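Local coordinates for putative polyketide synthase (Brevibacillus brevis, PDB 5HU7), which probably catalyses the dehydration of beta-hydroxyacyl intermediates, presumably while they are tethered to an acyl carrier protein, in trans-AT polyketide assembly, at residues Q35-A40 / F208-L213; G76-H81 / M131-S136; H81-D86 / T241-E246; T202-V207 / E251-V256; A255-L260 / C281-R286. All coordinates share one frame; numbering follows the deposited sequence.

Contact 1: Q35-A40 / F208-L213; sequences QELFMA and FHPSLL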
# COMPACT_ATOMS: atom_id res chain seq x y z
N GLN A 35 3.69 11.14 18.93
CA GLN A 35 3.65 12.53 18.51
C GLN A 35 2.68 12.78 17.35
O GLN A 35 2.47 13.93 17.00
CB GLN A 35 5.06 12.98 18.07
CG GLN A 35 6.12 12.98 19.17
CD GLN A 35 5.76 13.95 20.27
OE1 GLN A 35 5.35 13.55 21.36
NE2 GLN A 35 5.86 15.25 19.99
N GLU A 36 2.05 11.74 16.79
CA GLU A 36 1.15 11.93 15.65
C GLU A 36 -0.17 12.66 16.03
O GLU A 36 -0.37 13.02 17.18
CB GLU A 36 0.91 10.60 14.92
CG GLU A 36 2.16 10.02 14.28
CD GLU A 36 3.07 9.20 15.18
OE1 GLU A 36 2.70 8.93 16.34
OE2 GLU A 36 4.16 8.81 14.70
N LEU A 37 -1.00 12.95 15.01
CA LEU A 37 -2.26 13.71 15.09
C LEU A 37 -3.27 13.28 16.19
O LEU A 37 -3.67 14.09 17.02
CB LEU A 37 -2.95 13.65 13.71
CG LEU A 37 -4.18 14.51 13.49
CD1 LEU A 37 -3.90 15.99 13.84
CD2 LEU A 37 -4.64 14.39 12.07
N PHE A 38 -3.67 12.01 16.18
CA PHE A 38 -4.64 11.51 17.16
C PHE A 38 -3.96 11.26 18.50
O PHE A 38 -4.60 11.36 19.54
CB PHE A 38 -5.32 10.23 16.65
CG PHE A 38 -6.29 10.52 15.52
CD1 PHE A 38 -5.83 10.86 14.26
CD2 PHE A 38 -7.66 10.50 15.74
CE1 PHE A 38 -6.71 11.15 13.23
CE2 PHE A 38 -8.55 10.81 14.72
CZ PHE A 38 -8.07 11.12 13.47
N MET A 39 -2.65 11.04 18.47
CA MET A 39 -1.84 10.80 19.66
C MET A 39 -1.60 12.11 20.41
O MET A 39 -1.24 12.05 21.59
CB MET A 39 -0.45 10.24 19.28
CG MET A 39 -0.43 9.27 18.13
SD MET A 39 -1.42 7.82 18.45
CE MET A 39 -0.21 6.86 18.98
N ALA A 40 -1.69 13.26 19.68
CA ALA A 40 -1.47 14.65 20.15
C ALA A 40 -1.91 14.88 21.59
O ALA A 40 -3.11 14.84 21.89
CB ALA A 40 -2.17 15.64 19.23
N PHE A 208 -13.69 11.16 12.09
CA PHE A 208 -13.62 11.44 13.51
C PHE A 208 -12.51 12.42 13.78
O PHE A 208 -11.36 12.16 13.39
CB PHE A 208 -13.31 10.19 14.32
CG PHE A 208 -14.40 9.14 14.30
CD1 PHE A 208 -15.48 9.22 15.16
CD2 PHE A 208 -14.30 8.03 13.48
CE1 PHE A 208 -16.45 8.25 15.16
CE2 PHE A 208 -15.30 7.07 13.46
CZ PHE A 208 -16.36 7.18 14.30
N HIS A 209 -12.83 13.51 14.49
CA HIS A 209 -11.88 14.54 14.82
C HIS A 209 -10.95 13.98 15.91
O HIS A 209 -11.43 13.26 16.79
CB HIS A 209 -12.65 15.77 15.34
CG HIS A 209 -11.83 17.00 15.48
ND1 HIS A 209 -11.03 17.20 16.59
CD2 HIS A 209 -11.70 18.05 14.64
CE1 HIS A 209 -10.41 18.35 16.37
NE2 HIS A 209 -10.86 18.94 15.26
N PRO A 210 -9.64 14.33 15.91
CA PRO A 210 -8.74 13.78 16.94
C PRO A 210 -9.02 14.22 18.38
O PRO A 210 -8.49 13.60 19.30
CB PRO A 210 -7.36 14.23 16.47
CG PRO A 210 -7.61 15.40 15.65
CD PRO A 210 -8.87 15.14 14.94
N SER A 211 -9.83 15.28 18.59
CA SER A 211 -10.13 15.81 19.93
C SER A 211 -11.54 15.50 20.42
O SER A 211 -11.86 15.89 21.53
CB SER A 211 -9.94 17.32 19.92
OG SER A 211 -8.74 17.69 19.25
N LEU A 212 -12.37 14.82 19.62
CA LEU A 212 -13.76 14.50 19.97
C LEU A 212 -13.95 13.73 21.31
O LEU A 212 -14.93 13.97 22.00
CB LEU A 212 -14.39 13.70 18.80
CG LEU A 212 -15.82 13.25 18.98
CD1 LEU A 212 -16.74 14.43 19.16
CD2 LEU A 212 -16.27 12.40 17.80
N LEU A 213 -13.05 12.81 21.64
CA LEU A 213 -13.13 12.02 22.88
C LEU A 213 -12.81 12.87 24.11
O LEU A 213 -13.38 12.66 25.18
CB LEU A 213 -12.14 10.84 22.77
CG LEU A 213 -12.05 9.86 23.96
CD1 LEU A 213 -13.35 9.08 24.12
CD2 LEU A 213 -10.81 8.94 23.79
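Pro-210 sits over one face of the Phe-38 ring. Its CB lies 3.9 Å from the ring centroid, 16° off the normal and displaced toward the rim, which makes a CH-pi contact between two side chains set at about a right angle. CG of Phe-38 stands opposite its own carbonyl carbon (chi1 -72°), and this carries the ring out to the proline. Further apolar contact comes from Leu-37, whose CG is 4.2 Å from Pro-210 CG, while the Leu-37 carbonyl O lies 3.7 Å from Pro-210 CB.

One polar atom, Phe-208 O, meets the ring at its edge, 3.4 Å from Phe-38 CE2. No hydrogen bond joins the two segments, and the polar bonding shapes 208-213 from within. Ser-211 N donates to His-209 ND1 at 3.0 Å (160°), a capping bond ahead of the helix, and His-209 NE2 bonds to Pro-196 O. With both nitrogens engaged, the imidazole is fixed in rotation, and one of its faces is covered by Pro-210 CD.

Outside the two segments, Phe-38 touches Leu-206 and Glu-57 of helix 52-65, and Glu-57 also accepts from Phe-208 N. His-209 to Leu-212 form a type I turn that opens helix 212-227. The His-Pro-Ser-Leu-Leu sequence matches the start of the HPxLLD motif of polyketide synthase dehydratases, which leads into the helix of the second hotdog half and in relatives carries the catalytic aspartate.

Contact 2: G76-H81 / M131-S136; sequences GIRMSH and MVEFTS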
# COMPACT_ATOMS: atom_id res chain seq x y z
N GLY A 76 -21.90 5.05 2.44
CA GLY A 76 -22.32 4.78 3.82
C GLY A 76 -21.65 3.53 4.36
O GLY A 76 -21.53 2.54 3.65
N ILE A 77 -21.21 3.59 5.61
CA ILE A 77 -20.53 2.51 6.30
C ILE A 77 -21.26 2.22 7.59
O ILE A 77 -21.68 3.14 8.27
CB ILE A 77 -19.06 2.91 6.60
CG1 ILE A 77 -18.22 2.84 5.32
CG2 ILE A 77 -18.45 2.02 7.70
CD1 ILE A 77 -16.88 3.52 5.42
N ARG A 78 -21.38 0.91 7.93
CA ARG A 78 -21.91 0.47 9.22
C ARG A 78 -20.87 -0.45 9.84
O ARG A 78 -20.53 -1.46 9.24
CB ARG A 78 -23.24 -0.26 9.10
CG ARG A 78 -23.79 -0.66 10.49
CD ARG A 78 -24.99 -1.57 10.44
NE ARG A 78 -26.14 -0.88 9.87
CZ ARG A 78 -26.68 -1.10 8.67
NH1 ARG A 78 -26.20 -2.05 7.88
NH2 ARG A 78 -27.71 -0.38 8.26
N MET A 79 -20.37 -0.10 11.02
CA MET A 79 -19.48 -0.97 11.78
C MET A 79 -20.34 -1.55 12.91
O MET A 79 -21.10 -0.82 13.49
CB MET A 79 -18.28 -0.24 12.32
CG MET A 79 -17.53 0.54 11.26
SD MET A 79 -16.10 1.50 11.89
CE MET A 79 -15.27 0.29 12.72
N SER A 80 -20.27 -2.85 13.14
CA SER A 80 -21.08 -3.56 14.14
C SER A 80 -20.19 -4.42 15.02
O SER A 80 -19.16 -4.88 14.55
CB SER A 80 -22.07 -4.49 13.44
OG SER A 80 -23.05 -3.77 12.74
N HIS A 81 -20.61 -4.69 16.26
CA HIS A 81 -19.93 -5.59 17.20
C HIS A 81 -18.47 -5.25 17.41
O HIS A 81 -17.62 -6.14 17.40
CB HIS A 81 -20.10 -7.04 16.74
CG HIS A 81 -21.51 -7.42 16.46
ND1 HIS A 81 -22.49 -7.29 17.42
CD2 HIS A 81 -22.07 -7.88 15.31
CE1 HIS A 81 -23.62 -7.71 16.85
NE2 HIS A 81 -23.42 -8.05 15.57
N MET A 131 -16.98 -5.82 12.69
CA MET A 131 -17.53 -6.13 11.38
C MET A 131 -17.88 -4.85 10.68
O MET A 131 -18.24 -3.88 11.35
CB MET A 131 -18.80 -6.98 11.52
CG MET A 131 -18.58 -8.26 12.31
SD MET A 131 -17.55 -9.44 11.43
CE MET A 131 -16.41 -9.94 12.72
N VAL A 132 -17.80 -4.85 9.34
CA VAL A 132 -18.15 -3.69 8.52
C VAL A 132 -19.00 -4.04 7.31
O VAL A 132 -18.73 -5.02 6.64
CB VAL A 132 -16.90 -2.90 8.10
CG1 VAL A 132 -17.27 -1.73 7.17
CG2 VAL A 132 -16.17 -2.40 9.33
N GLU A 133 -20.03 -3.19 7.02
CA GLU A 133 -20.88 -3.26 5.83
C GLU A 133 -20.90 -1.93 5.13
O GLU A 133 -20.85 -0.86 5.76
CB GLU A 133 -22.33 -3.61 6.16
CG GLU A 133 -22.50 -4.92 6.91
CD GLU A 133 -23.86 -5.03 7.54
OE1 GLU A 133 -24.74 -5.72 6.98
OE2 GLU A 133 -24.07 -4.34 8.56
N PHE A 134 -21.02 -2.00 3.83
CA PHE A 134 -21.17 -0.89 2.90
C PHE A 134 -22.60 -0.88 2.52
O PHE A 134 -23.12 -1.90 2.09
CB PHE A 134 -20.34 -1.11 1.65
CG PHE A 134 -18.88 -1.13 1.98
CD1 PHE A 134 -18.22 0.04 2.38
CD2 PHE A 134 -18.14 -2.28 1.84
CE1 PHE A 134 -16.87 0.02 2.67
CE2 PHE A 134 -16.78 -2.30 2.14
CZ PHE A 134 -16.16 -1.15 2.57
N THR A 135 -23.27 0.22 2.75
CA THR A 135 -24.68 0.33 2.48
C THR A 135 -25.06 1.74 2.11
O THR A 135 -24.36 2.68 2.47
CB THR A 135 -25.45 -0.18 3.73
OG1 THR A 135 -26.85 -0.30 3.42
CG2 THR A 135 -25.23 0.71 4.96
N SER A 136 -26.20 1.89 1.44
CA SER A 136 -26.75 3.16 1.03
C SER A 136 -27.81 3.50 2.04
O SER A 136 -28.84 2.84 2.08
CB SER A 136 -27.32 3.10 -0.38
OG SER A 136 -26.35 2.52 -1.23
O HOH W 1 -21.91 -3.78 10.29
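Strands 76-80 and 131-135 are antiparallel neighbours in the beta-sheet of the first hotdog half, and the Arg-78 to Glu-133 salt bridge links them through side chains. The two side chains lie side by side, pointing the same way. Arg-78 leaves the strand with CG opposite its backbone N (chi1 -178°) and bends at chi3, which brings NH1 to Glu-133 OE2, donating at 3.2 Å (162°) with the oxygen at the guanidinium edge; the carboxylate is met from above its own plane, the two planes 56° apart. Arg-78 NE turns to Glu-248 on the next strand, in a second salt bridge. A leucine in place of Arg-78 would probably leave Glu-133 and Glu-248 without their shared counter-charge, two acidic groups on one sheet face.

A water also grips OE2, donating to it at 2.8 Å and to Arg-78 O, while accepting from Ser-80 OG at 2.7 Å. Beneath these side chains the antiparallel pattern runs regularly: Arg-78 pairs with Glu-133, and Ser-80 with Met-131, each through two backbone hydrogen bonds. Thr-135 N adds another to Gly-76 O.

The opposite sheet face is apolar and turned to the hotdog helix 52-65. Ile-77 CG2 meets Val-132 CG1 at 4.0 Å, and Ile-77 CG1 lies 4.1 Å from Phe-134 CD1. Met-79 CG reaches Val-132 CG2 at 3.8 Å, and Val-132 and Phe-134 both touch Val-63 of the helix.

Contact 3: H81-D86 / T241-E246; sequences HVATDD and TFTLEE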
# COMPACT_ATOMS: atom_id res chain seq x y z
N HIS A 81 -20.61 -4.69 16.26
CA HIS A 81 -19.93 -5.59 17.20
C HIS A 81 -18.47 -5.25 17.41
O HIS A 81 -17.62 -6.14 17.40
CB HIS A 81 -20.10 -7.04 16.74
CG HIS A 81 -21.51 -7.42 16.46
ND1 HIS A 81 -22.49 -7.29 17.42
CD2 HIS A 81 -22.07 -7.88 15.31
CE1 HIS A 81 -23.62 -7.71 16.85
NE2 HIS A 81 -23.42 -8.05 15.57
N VAL A 82 -18.17 -3.98 17.54
CA VAL A 82 -16.80 -3.49 17.74
C VAL A 82 -16.39 -3.72 19.20
O VAL A 82 -17.17 -3.47 20.12
CB VAL A 82 -16.64 -2.01 17.33
CG1 VAL A 82 -15.24 -1.51 17.62
CG2 VAL A 82 -17.01 -1.80 15.86
N ALA A 83 -15.16 -4.18 19.40
CA ALA A 83 -14.66 -4.47 20.75
C ALA A 83 -13.18 -4.24 20.83
O ALA A 83 -12.45 -4.78 20.03
CB ALA A 83 -15.00 -5.90 21.13
N THR A 84 -12.75 -3.33 21.73
CA THR A 84 -11.34 -3.09 22.05
C THR A 84 -11.14 -3.72 23.40
O THR A 84 -11.51 -3.11 24.39
CB THR A 84 -10.98 -1.60 22.00
OG1 THR A 84 -11.07 -1.17 20.63
CG2 THR A 84 -9.58 -1.33 22.56
N ASP A 85 -10.59 -4.95 23.43
CA ASP A 85 -10.39 -5.79 24.63
C ASP A 85 -9.01 -5.65 25.28
O ASP A 85 -8.90 -5.79 26.50
CB ASP A 85 -10.57 -7.31 24.27
CG ASP A 85 -10.39 -7.73 22.78
OD1 ASP A 85 -10.98 -7.08 21.90
OD2 ASP A 85 -9.54 -8.62 22.52
N ASP A 86 -7.96 -5.55 24.45
CA ASP A 86 -6.57 -5.49 24.93
C ASP A 86 -5.99 -4.19 24.43
O ASP A 86 -5.64 -4.10 23.27
CB ASP A 86 -5.80 -6.71 24.41
CG ASP A 86 -4.54 -7.05 25.21
OD1 ASP A 86 -4.06 -6.17 25.97
OD2 ASP A 86 -4.07 -8.20 25.10
N THR A 241 -10.27 0.28 27.21
CA THR A 241 -11.16 -0.63 26.48
C THR A 241 -12.53 0.01 26.18
O THR A 241 -12.96 0.94 26.83
CB THR A 241 -11.37 -1.97 27.23
OG1 THR A 241 -12.18 -1.78 28.38
CG2 THR A 241 -10.05 -2.68 27.56
N PHE A 242 -13.21 -0.55 25.21
CA PHE A 242 -14.56 -0.18 24.89
C PHE A 242 -15.20 -1.23 24.01
O PHE A 242 -14.52 -2.04 23.40
CB PHE A 242 -14.63 1.20 24.20
CG PHE A 242 -14.21 1.20 22.74
CD1 PHE A 242 -15.13 0.93 21.72
CD2 PHE A 242 -12.91 1.51 22.38
CE1 PHE A 242 -14.77 1.05 20.38
CE2 PHE A 242 -12.55 1.60 21.04
CZ PHE A 242 -13.47 1.39 20.05
N THR A 243 -16.54 -1.19 23.96
CA THR A 243 -17.38 -1.98 23.07
C THR A 243 -18.36 -1.03 22.39
O THR A 243 -18.75 -0.02 22.98
CB THR A 243 -18.13 -3.12 23.79
OG1 THR A 243 -18.93 -2.56 24.81
CG2 THR A 243 -17.19 -4.19 24.35
N LEU A 244 -18.75 -1.35 21.15
CA LEU A 244 -19.72 -0.53 20.42
C LEU A 244 -20.55 -1.43 19.57
O LEU A 244 -20.04 -2.07 18.65
CB LEU A 244 -18.95 0.53 19.62
CG LEU A 244 -19.68 1.42 18.63
CD1 LEU A 244 -20.67 2.24 19.27
CD2 LEU A 244 -18.69 2.33 17.94
N GLU A 245 -21.83 -1.51 19.88
CA GLU A 245 -22.73 -2.37 19.14
C GLU A 245 -22.90 -1.97 17.69
O GLU A 245 -22.90 -2.84 16.84
CB GLU A 245 -24.09 -2.50 19.84
CG GLU A 245 -24.16 -3.68 20.79
CD GLU A 245 -23.81 -5.02 20.16
OE1 GLU A 245 -24.57 -5.49 19.27
OE2 GLU A 245 -22.71 -5.55 20.47
N GLU A 246 -23.05 -0.68 17.41
CA GLU A 246 -23.25 -0.22 16.05
C GLU A 246 -22.78 1.18 15.87
O GLU A 246 -22.94 2.00 16.76
CB GLU A 246 -24.75 -0.33 15.68
CG GLU A 246 -25.03 -0.27 14.19
CD GLU A 246 -26.51 -0.42 13.88
OE1 GLU A 246 -27.25 0.59 13.98
OE2 GLU A 246 -26.93 -1.56 13.56
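Thr-84 and Phe-242 form the tight end of this antiparallel strand pair. Thr-84 OG1 is 3.2 Å from Phe-242 CE2, coming obliquely to the ring, and its hydroxyl is hydrogen-bonded to Ser-128 OG. Phe-242 CG lies between its backbone N and carbonyl carbon (chi1 76°), which leans the ring toward the neighbouring strand, where CE1 also reaches Val-82 CG1 at 3.8 Å. Val-82 CB packs on Leu-244 CB at 4.1 Å on the same buried face. The backbones are joined by two hydrogen bonds at each of the pairs Val-82 with Leu-244 and Thr-84 with Phe-242; Thr-84 N to Phe-242 O, at 2.8 Å, is a straight bond of 166°. Close by, Thr-241 CB stands 3.1 Å from Thr-84 O.

The other sheet face is looser. Ala-83 CB and the exposed Thr-243 approach only to 4.3 Å, at Thr-243 CG2. At the strand ends His-81 and Glu-245 are also exposed: His-81 N donates to Glu-245 O, and the imidazole and carboxylate planes are 54° apart, with His-81 ND1 3.3 Å from Glu-245 OE1.

Glu-245 and Glu-246 form a classic beta bulge opposite Arg-292 of strand 287-298. Val-82, Thr-84 and Phe-242 rest on Leu-52, Tyr-55 and Leu-56 of helix 52-65, while strands 125-135 and 287-298 flank the pair, which joins the sheets of the two hotdog halves.

Contact 4: T202-V207 / E251-V256; sequences TAEQLV and ENHPAV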
# COMPACT_ATOMS: atom_id res chain seq x y z
N THR A 202 -5.74 17.80 6.09
CA THR A 202 -5.71 16.71 7.08
C THR A 202 -7.14 16.31 7.45
O THR A 202 -7.47 15.13 7.36
CB THR A 202 -4.85 17.09 8.30
OG1 THR A 202 -5.45 18.19 8.98
CG2 THR A 202 -3.41 17.45 7.92
N ALA A 203 -8.01 17.30 7.76
CA ALA A 203 -9.44 17.07 8.06
C ALA A 203 -10.20 16.43 6.87
O ALA A 203 -11.26 15.83 7.09
CB ALA A 203 -10.12 18.36 8.46
N GLU A 204 -9.66 16.56 5.64
CA GLU A 204 -10.22 15.93 4.43
C GLU A 204 -10.11 14.40 4.50
O GLU A 204 -10.99 13.74 3.98
CB GLU A 204 -9.51 16.44 3.16
CG GLU A 204 -10.11 15.93 1.85
CD GLU A 204 -9.37 14.79 1.17
OE1 GLU A 204 -8.15 14.92 0.93
OE2 GLU A 204 -10.03 13.79 0.83
N GLN A 205 -9.04 13.83 5.14
CA GLN A 205 -8.90 12.36 5.26
C GLN A 205 -9.68 11.78 6.46
O GLN A 205 -10.05 10.61 6.44
CB GLN A 205 -7.41 11.97 5.35
CG GLN A 205 -6.67 12.16 4.03
CD GLN A 205 -5.17 12.13 4.20
OE1 GLN A 205 -4.60 12.83 5.04
NE2 GLN A 205 -4.47 11.38 3.35
N LEU A 206 -10.01 12.62 7.45
CA LEU A 206 -10.71 12.22 8.66
C LEU A 206 -12.24 12.29 8.62
O LEU A 206 -12.83 13.01 7.82
CB LEU A 206 -10.21 13.08 9.81
CG LEU A 206 -8.68 13.08 10.01
CD1 LEU A 206 -8.28 13.82 11.29
CD2 LEU A 206 -8.12 11.65 9.96
N VAL A 207 -12.87 11.45 9.43
CA VAL A 207 -14.29 11.47 9.71
C VAL A 207 -14.41 11.89 11.19
O VAL A 207 -15.09 12.87 11.50
CB VAL A 207 -14.97 10.10 9.39
CG1 VAL A 207 -16.36 9.99 10.02
CG2 VAL A 207 -15.06 9.90 7.88
N GLU A 251 -22.22 10.27 6.00
CA GLU A 251 -21.51 11.03 4.97
C GLU A 251 -20.03 11.05 5.30
O GLU A 251 -19.65 10.91 6.46
CB GLU A 251 -22.07 12.47 4.86
CG GLU A 251 -21.85 13.32 6.10
CD GLU A 251 -22.74 14.53 6.25
OE1 GLU A 251 -22.20 15.61 6.58
OE2 GLU A 251 -23.98 14.40 6.12
N ASN A 252 -19.21 11.30 4.30
CA ASN A 252 -17.77 11.43 4.47
C ASN A 252 -17.54 12.87 4.94
O ASN A 252 -18.34 13.75 4.60
CB ASN A 252 -17.04 11.18 3.12
CG ASN A 252 -17.43 9.89 2.41
OD1 ASN A 252 -16.94 8.79 2.74
ND2 ASN A 252 -18.33 9.96 1.44
N HIS A 253 -16.47 13.12 5.69
CA HIS A 253 -16.16 14.48 6.15
C HIS A 253 -17.36 15.19 6.83
O HIS A 253 -17.73 16.29 6.42
CB HIS A 253 -15.65 15.35 4.96
CG HIS A 253 -14.85 14.59 3.95
ND1 HIS A 253 -15.16 14.65 2.60
CD2 HIS A 253 -13.85 13.71 4.13
CE1 HIS A 253 -14.30 13.84 2.00
NE2 HIS A 253 -13.48 13.25 2.89
N PRO A 254 -18.01 14.57 7.84
CA PRO A 254 -19.15 15.24 8.47
C PRO A 254 -18.73 16.40 9.38
O PRO A 254 -17.73 16.31 10.10
CB PRO A 254 -19.83 14.12 9.26
CG PRO A 254 -18.74 13.20 9.60
CD PRO A 254 -17.74 13.27 8.47
N ALA A 255 -19.49 17.49 9.34
CA ALA A 255 -19.27 18.65 10.19
C ALA A 255 -20.00 18.38 11.50
O ALA A 255 -21.22 18.18 11.50
CB ALA A 255 -19.84 19.88 9.52
N VAL A 256 -19.26 18.30 12.61
CA VAL A 256 -19.80 17.98 13.92
C VAL A 256 -19.84 19.21 14.82
O VAL A 256 -18.82 19.64 15.34
CB VAL A 256 -19.00 16.82 14.54
CG1 VAL A 256 -19.50 16.49 15.95
CG2 VAL A 256 -19.06 15.59 13.62
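The His-253 imidazole meets Leu-206 O at its edge, near the ring plane, with CD2 3.9 Å from that oxygen; over the centre of one face lies Asn-252 CB, 3.9 Å above the plane. In this double hotdog the contact joins the loop between strands 241-249 and 258-263 to the connection between helices 200-203 and 212-227. The Glu-204 and His-253 side chains lie side by side, carboxylate and ring planes 74° apart, and Glu-204 OE2 is 4.1 Å from His-253 NE2, not in contact, though a carboxylate at that distance might favour a protonated imidazole. The approach of Glu-204 O to the ring is too close in the model and is doubtful.

The proline ring supplies the apolar part. Pro-254 CD is 3.9 Å from Val-207 CG1, and CG lies at 4.0 Å from the same methyl, the two side chains crossing at about a right angle. Both residues also rest on Ile-289 of strand 287-298. A glycine in place of Pro-254 would probably open a gap beside the Val-207 methyl and Ile-289 and free the loop to flex. Val-207 has CG1 opposite its backbone N (chi1 165°), and this turns its other methyl, CG2, to within 4.1 Å of His-253 N.

Contact 5: A255-L260 / C281-R286; sequences AVKYAL and CDEAGR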
# COMPACT_ATOMS: atom_id res chain seq x y z
N ALA A 255 -19.49 17.49 9.34
CA ALA A 255 -19.27 18.65 10.19
C ALA A 255 -20.00 18.38 11.50
O ALA A 255 -21.22 18.18 11.50
CB ALA A 255 -19.84 19.88 9.52
N VAL A 256 -19.26 18.30 12.61
CA VAL A 256 -19.80 17.98 13.92
C VAL A 256 -19.84 19.21 14.82
O VAL A 256 -18.82 19.64 15.34
CB VAL A 256 -19.00 16.82 14.54
CG1 VAL A 256 -19.50 16.49 15.95
CG2 VAL A 256 -19.06 15.59 13.62
N LYS A 257 -21.02 19.80 14.98
CA LYS A 257 -21.22 20.97 15.84
C LYS A 257 -21.89 20.61 17.15
O LYS A 257 -21.73 21.33 18.12
CB LYS A 257 -22.00 22.03 15.07
CG LYS A 257 -21.36 22.43 13.74
CD LYS A 257 -19.87 22.78 13.84
CE LYS A 257 -19.41 23.79 12.81
NZ LYS A 257 -19.58 23.30 11.41
N TYR A 258 -22.58 19.46 17.22
CA TYR A 258 -23.27 19.00 18.42
C TYR A 258 -23.18 17.53 18.58
O TYR A 258 -23.17 16.79 17.59
CB TYR A 258 -24.79 19.30 18.35
CG TYR A 258 -25.16 20.76 18.37
CD1 TYR A 258 -25.19 21.51 17.20
CD2 TYR A 258 -25.52 21.39 19.55
CE1 TYR A 258 -25.51 22.86 17.22
CE2 TYR A 258 -25.85 22.74 19.58
CZ TYR A 258 -25.86 23.47 18.41
OH TYR A 258 -26.17 24.81 18.40
N ALA A 259 -23.27 17.09 19.84
CA ALA A 259 -23.35 15.69 20.21
C ALA A 259 -24.53 15.53 21.16
O ALA A 259 -24.60 16.22 22.16
CB ALA A 259 -22.06 15.23 20.89
N LEU A 260 -25.50 14.70 20.80
CA LEU A 260 -26.63 14.38 21.66
C LEU A 260 -26.28 13.05 22.30
O LEU A 260 -26.01 12.11 21.58
CB LEU A 260 -27.92 14.25 20.86
CG LEU A 260 -29.18 13.87 21.66
CD1 LEU A 260 -29.57 14.94 22.63
CD2 LEU A 260 -30.32 13.60 20.75
N CYS A 281 -24.16 15.65 15.02
CA CYS A 281 -24.76 16.36 13.91
C CYS A 281 -24.10 17.70 13.65
O CYS A 281 -23.27 18.16 14.44
CB CYS A 281 -26.25 16.52 14.20
SG CYS A 281 -26.60 17.71 15.53
N ASP A 282 -24.48 18.31 12.52
CA ASP A 282 -24.04 19.65 12.09
C ASP A 282 -24.94 20.73 12.73
O ASP A 282 -25.74 20.40 13.59
CB ASP A 282 -24.02 19.75 10.53
CG ASP A 282 -25.36 19.62 9.82
OD1 ASP A 282 -26.40 19.65 10.50
OD2 ASP A 282 -25.36 19.48 8.57
N GLU A 283 -24.77 22.02 12.33
CA GLU A 283 -25.54 23.19 12.80
C GLU A 283 -27.05 23.04 12.57
O GLU A 283 -27.83 23.60 13.33
CB GLU A 283 -25.13 24.48 12.04
CG GLU A 283 -23.70 24.95 12.22
CD GLU A 283 -23.43 26.28 11.55
OE1 GLU A 283 -23.36 26.31 10.30
OE2 GLU A 283 -23.29 27.30 12.27
N ALA A 284 -27.44 22.38 11.46
CA ALA A 284 -28.84 22.16 11.07
C ALA A 284 -29.50 20.92 11.69
O ALA A 284 -30.68 20.70 11.46
CB ALA A 284 -28.92 22.06 9.55
N GLY A 285 -28.77 20.11 12.44
CA GLY A 285 -29.35 18.91 13.04
C GLY A 285 -29.20 17.67 12.19
O GLY A 285 -29.65 16.61 12.63
N ARG A 286 -28.60 17.76 10.98
CA ARG A 286 -28.41 16.57 10.13
C ARG A 286 -27.30 15.70 10.74
O ARG A 286 -26.15 16.12 10.86
CB ARG A 286 -28.08 16.95 8.67
CG ARG A 286 -27.95 15.72 7.73
CD ARG A 286 -27.87 16.08 6.25
NE ARG A 286 -29.14 16.58 5.71
CZ ARG A 286 -30.17 15.84 5.31
NH1 ARG A 286 -30.11 14.51 5.40
NH2 ARG A 286 -31.27 16.41 4.84
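Cys-281 O takes two backbone donors from across the contact, Lys-257 N at 2.8 Å and Tyr-258 N at 3.1 Å, the first in the carbonyl plane and the second tilted from it. The return bond, Cys-281 N to Tyr-258 O at 3.0 Å, completes the pair. The side chains of Tyr-258 and Cys-281 lie on the same sheet face. Cys-281 SG stands between its backbone N and carbonyl carbon (chi1 71°), which places it 3.7 Å from Tyr-258 CB. From there the sulfur sits obliquely to the aromatic ring, 5.4 Å from the centroid and 62° off the normal. At the edge of that ring, near its plane, Tyr-258 CD1 is 3.8 Å from Asp-282 O. The Lys-257 chain is folded, and its CG packs on Glu-283 CG at 3.8 Å, while their charged ends stay apart.

The next shell shapes the turn. Asp-282 to Gly-285 form a type I turn, and Arg-286 N donates to Asp-282 OD1 at 2.9 Å, reaching it from above the carboxylate plane. Asp-282 N bonds in turn to Arg-286 O, closing the base of the turn. Gly-285, at positive phi, suits a position where a CB would jam against the preceding carbonyl.

Further out, Leu-145 of helix 145-150 touches both Tyr-258 and Cys-281, and Leu-190 and Lys-192 of strand 188-193 also cover the tyrosine. With Lys-257 and Tyr-258 both facing Cys-281, this is a classic beta bulge, placed where strand 258-263 begins beside strand 276-281 in the second hotdog half.

Contacts 2 and 3 share His-81 and use successive parts of strand 76-84, with centres about 15 Å apart, and they touch where Arg-78 CD lies 3.7 Å from Glu-246 OE2. Contact 1 touches contact 4 through Phe-38 CZ and Leu-206 CD1, 3.5 Å apart, and these two lie about 13 Å apart between centres. Contact 4 shares Ala-255 and Val-256 with contact 5, again at about 13 Å. Contacts 1 and 3 both join the two hotdog halves, on opposite sides of the chain's centre, about 19 Å apart between centres. In related dehydratases the active site lies between the two hotdog halves; no ligand marks it here.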